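Uncharacterized protein (Bacteroides uniformis, PDB 4Q53) is of unknown function but adopts a cystatin-like fold of the NTF2 clan, a curved sheet packed with helices, in the DUF4783 family. Local coordinates at residues E6-I9 with G10-E14. Residues are numbered along the deposited sequence; the frame is centred on the assembly and turned at random.
Sequences EGVI and GAFKE
Val-8 and Phe-12 sit one turn apart on the N-terminal alpha-helix of a cystatin-like fold, and their side chains run next to each other in the same direction. The valine meets the aromatic ring through Val-8 CG1, whose nearest ring atom is Phe-12 CD1 at 4.0 Å, with CE1 barely farther. This branch lies anti to the backbone N of Val-8 (chi1 169°), which sets it beside its own carbonyl carbon and thus on the side of the following turn. The same ring edge comes close to the backbone, Phe-12 CD1 lying 3.4 Å from Val-8 O, with the oxygen in the ring plane. Val-8 O also accepts the backbone hydrogen bond of Phe-12 N (3.0 Å), nearly straight at 165°, so the backbone bond and the ring edge converge on one carbonyl. Leu-20 of helix 17-20 touches both side chains, while Phe-52 and Phe-60 meet the ring of Phe-12, tying this buried face into the core.

Ile-9 and Lys-13 form a second, more open pair, again side by side. Besides the bond from Lys-13 N to Ile-9 O (2.9 Å), the aliphatic part of the lysine runs alongside this oxygen, Lys-13 CG lying 3.3 Å from Ile-9 O. Farther out, the chain is extended through CE and bends at its last torsion (chi4 -73°), where NZ turns to hydrogen-bond Phe-60 O on strand 57-67. Ile-9 packs on the same strand, so the pair fastens the helix to the sheet by both apolar and polar means. Between the two side chains themselves, the touching atoms are Ile-9 CG2 and Lys-13 CE, 3.8 Å apart.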
ATOM      1  N   GLU A   6       6.134  -3.930   8.939  1.00 20.37           N
ATOM      2  CA  GLU A   6       6.011  -5.369   8.751  1.00 20.00           C
ATOM      3  C   GLU A   6       4.570  -5.776   8.416  1.00 19.19           C
ATOM      4  O   GLU A   6       4.332  -6.612   7.554  1.00 18.56           O
ATOM      5  CB  GLU A   6       6.455  -6.110  10.032  1.00 24.21           C
ATOM      6  CG  GLU A   6       7.916  -5.912  10.437  1.00 30.65           C
ATOM      7  CD  GLU A   6       8.233  -4.519  11.006  1.00 34.80           C
ATOM      8  OE1 GLU A   6       7.330  -3.854  11.575  1.00 34.32           O
ATOM      9  OE2 GLU A   6       9.404  -4.090  10.881  1.00 39.67           O
ATOM     10  N   GLY A   7       3.606  -5.203   9.131  1.00 19.43           N
ATOM     11  CA  GLY A   7       2.210  -5.532   8.897  1.00 20.14           C
ATOM     12  C   GLY A   7       1.717  -5.128   7.510  1.00 18.18           C
ATOM     13  O   GLY A   7       0.929  -5.842   6.884  1.00 19.46           O
ATOM     14  N   VAL A   8       2.184  -3.984   7.019  1.00 17.71           N
ATOM     15  CA  VAL A   8       1.794  -3.514   5.688  1.00 16.55           C
ATOM     16  C   VAL A   8       2.440  -4.402   4.633  1.00 15.23           C
ATOM     17  O   VAL A   8       1.804  -4.809   3.672  1.00 15.36           O
ATOM     18  CB  VAL A   8       2.230  -2.050   5.482  1.00 16.04           C
ATOM     19  CG1 VAL A   8       2.093  -1.616   4.031  1.00 16.79           C
ATOM     20  CG2 VAL A   8       1.415  -1.143   6.389  1.00 18.47           C
ATOM     21  N   ILE A   9       3.711  -4.707   4.817  1.00 15.57           N
ATOM     22  CA  ILE A   9       4.401  -5.576   3.888  1.00 15.82           C
ATOM     23  C   ILE A   9       3.689  -6.928   3.827  1.00 16.42           C
ATOM     24  O   ILE A   9       3.485  -7.492   2.747  1.00 16.24           O
ATOM     25  CB  ILE A   9       5.879  -5.726   4.294  1.00 17.57           C
ATOM     26  CG1 ILE A   9       6.580  -4.379   4.114  1.00 18.12           C
ATOM     27  CG2 ILE A   9       6.573  -6.805   3.488  1.00 16.71           C
ATOM     28  CD1 ILE A   9       7.964  -4.328   4.725  1.00 19.26           C
ATOM     29  N   GLY A  10       3.325  -7.466   4.987  1.00 17.02           N
ATOM     30  CA  GLY A  10       2.634  -8.742   5.032  1.00 17.14           C
ATOM     31  C   GLY A  10       1.286  -8.687   4.334  1.00 17.31           C
ATOM     32  O   GLY A  10       0.895  -9.631   3.643  1.00 17.61           O
ATOM     33  N   ALA A  11       0.564  -7.590   4.521  1.00 17.40           N
ATOM     34  CA  ALA A  11      -0.729  -7.426   3.878  1.00 17.71           C
ATOM     35  C   ALA A  11      -0.600  -7.437   2.363  1.00 16.56           C
ATOM     36  O   ALA A  11      -1.422  -8.034   1.669  1.00 18.04           O
ATOM     37  CB  ALA A  11      -1.388  -6.148   4.340  1.00 18.07           C
ATOM     38  N   PHE A  12       0.419  -6.758   1.836  1.00 15.75           N
ATOM     39  CA  PHE A  12       0.668  -6.798   0.404  1.00 15.64           C
ATOM     40  C   PHE A  12       1.095  -8.183  -0.057  1.00 16.33           C
ATOM     41  O   PHE A  12       0.632  -8.653  -1.088  1.00 17.06           O
ATOM     42  CB  PHE A  12       1.702  -5.754  -0.013  1.00 15.06           C
ATOM     43  CG  PHE A  12       1.103  -4.412  -0.330  1.00 13.97           C
ATOM     44  CD1 PHE A  12       0.946  -3.470   0.651  1.00 16.61           C
ATOM     45  CD2 PHE A  12       0.682  -4.113  -1.616  1.00 14.48           C
ATOM     46  CE1 PHE A  12       0.380  -2.243   0.367  1.00 17.29           C
ATOM     47  CE2 PHE A  12       0.095  -2.884  -1.906  1.00 14.82           C
ATOM     48  CZ  PHE A  12      -0.045  -1.949  -0.918  1.00 16.54           C
ATOM     49  N   LYS A  13       1.963  -8.845   0.706  1.00 16.38           N
ATOM     50  CA  LYS A  13       2.400 -10.201   0.351  1.00 18.89           C
ATOM     51  C   LYS A  13       1.214 -11.155   0.211  1.00 19.06           C
ATOM     52  O   LYS A  13       1.211 -12.065  -0.629  1.00 21.82           O
ATOM     53  CB  LYS A  13       3.355 -10.763   1.408  1.00 19.10           C
ATOM     54  CG  LYS A  13       4.765 -10.203   1.307  1.00 17.05           C
ATOM     55  CD  LYS A  13       5.645 -10.760   2.417  1.00 18.99           C
ATOM     56  CE  LYS A  13       7.097 -10.355   2.266  1.00 19.92           C
ATOM     57  NZ  LYS A  13       7.790 -11.067   1.149  1.00 20.29           N
ATOM     58  N   GLU A  14       0.197 -10.930   1.031  1.00 19.99           N
ATOM     59  CA  GLU A  14      -0.968 -11.803   1.074  1.00 22.33           C
ATOM     60  C   GLU A  14      -2.144 -11.267   0.263  1.00 20.96           C
ATOM     61  O   GLU A  14      -3.176 -11.923   0.168  1.00 22.95           O
ATOM     62  CB  GLU A  14      -1.409 -11.987   2.520  1.00 24.67           C
ATOM     63  CG  GLU A  14      -0.312 -12.498   3.440  1.00 29.96           C
ATOM     64  CD  GLU A  14      -0.671 -12.337   4.894  1.00 36.75           C
ATOM     65  OE1 GLU A  14      -1.866 -12.482   5.227  1.00 39.11           O
ATOM     66  OE2 GLU A  14       0.227 -12.033   5.707  1.00 40.62           O
TER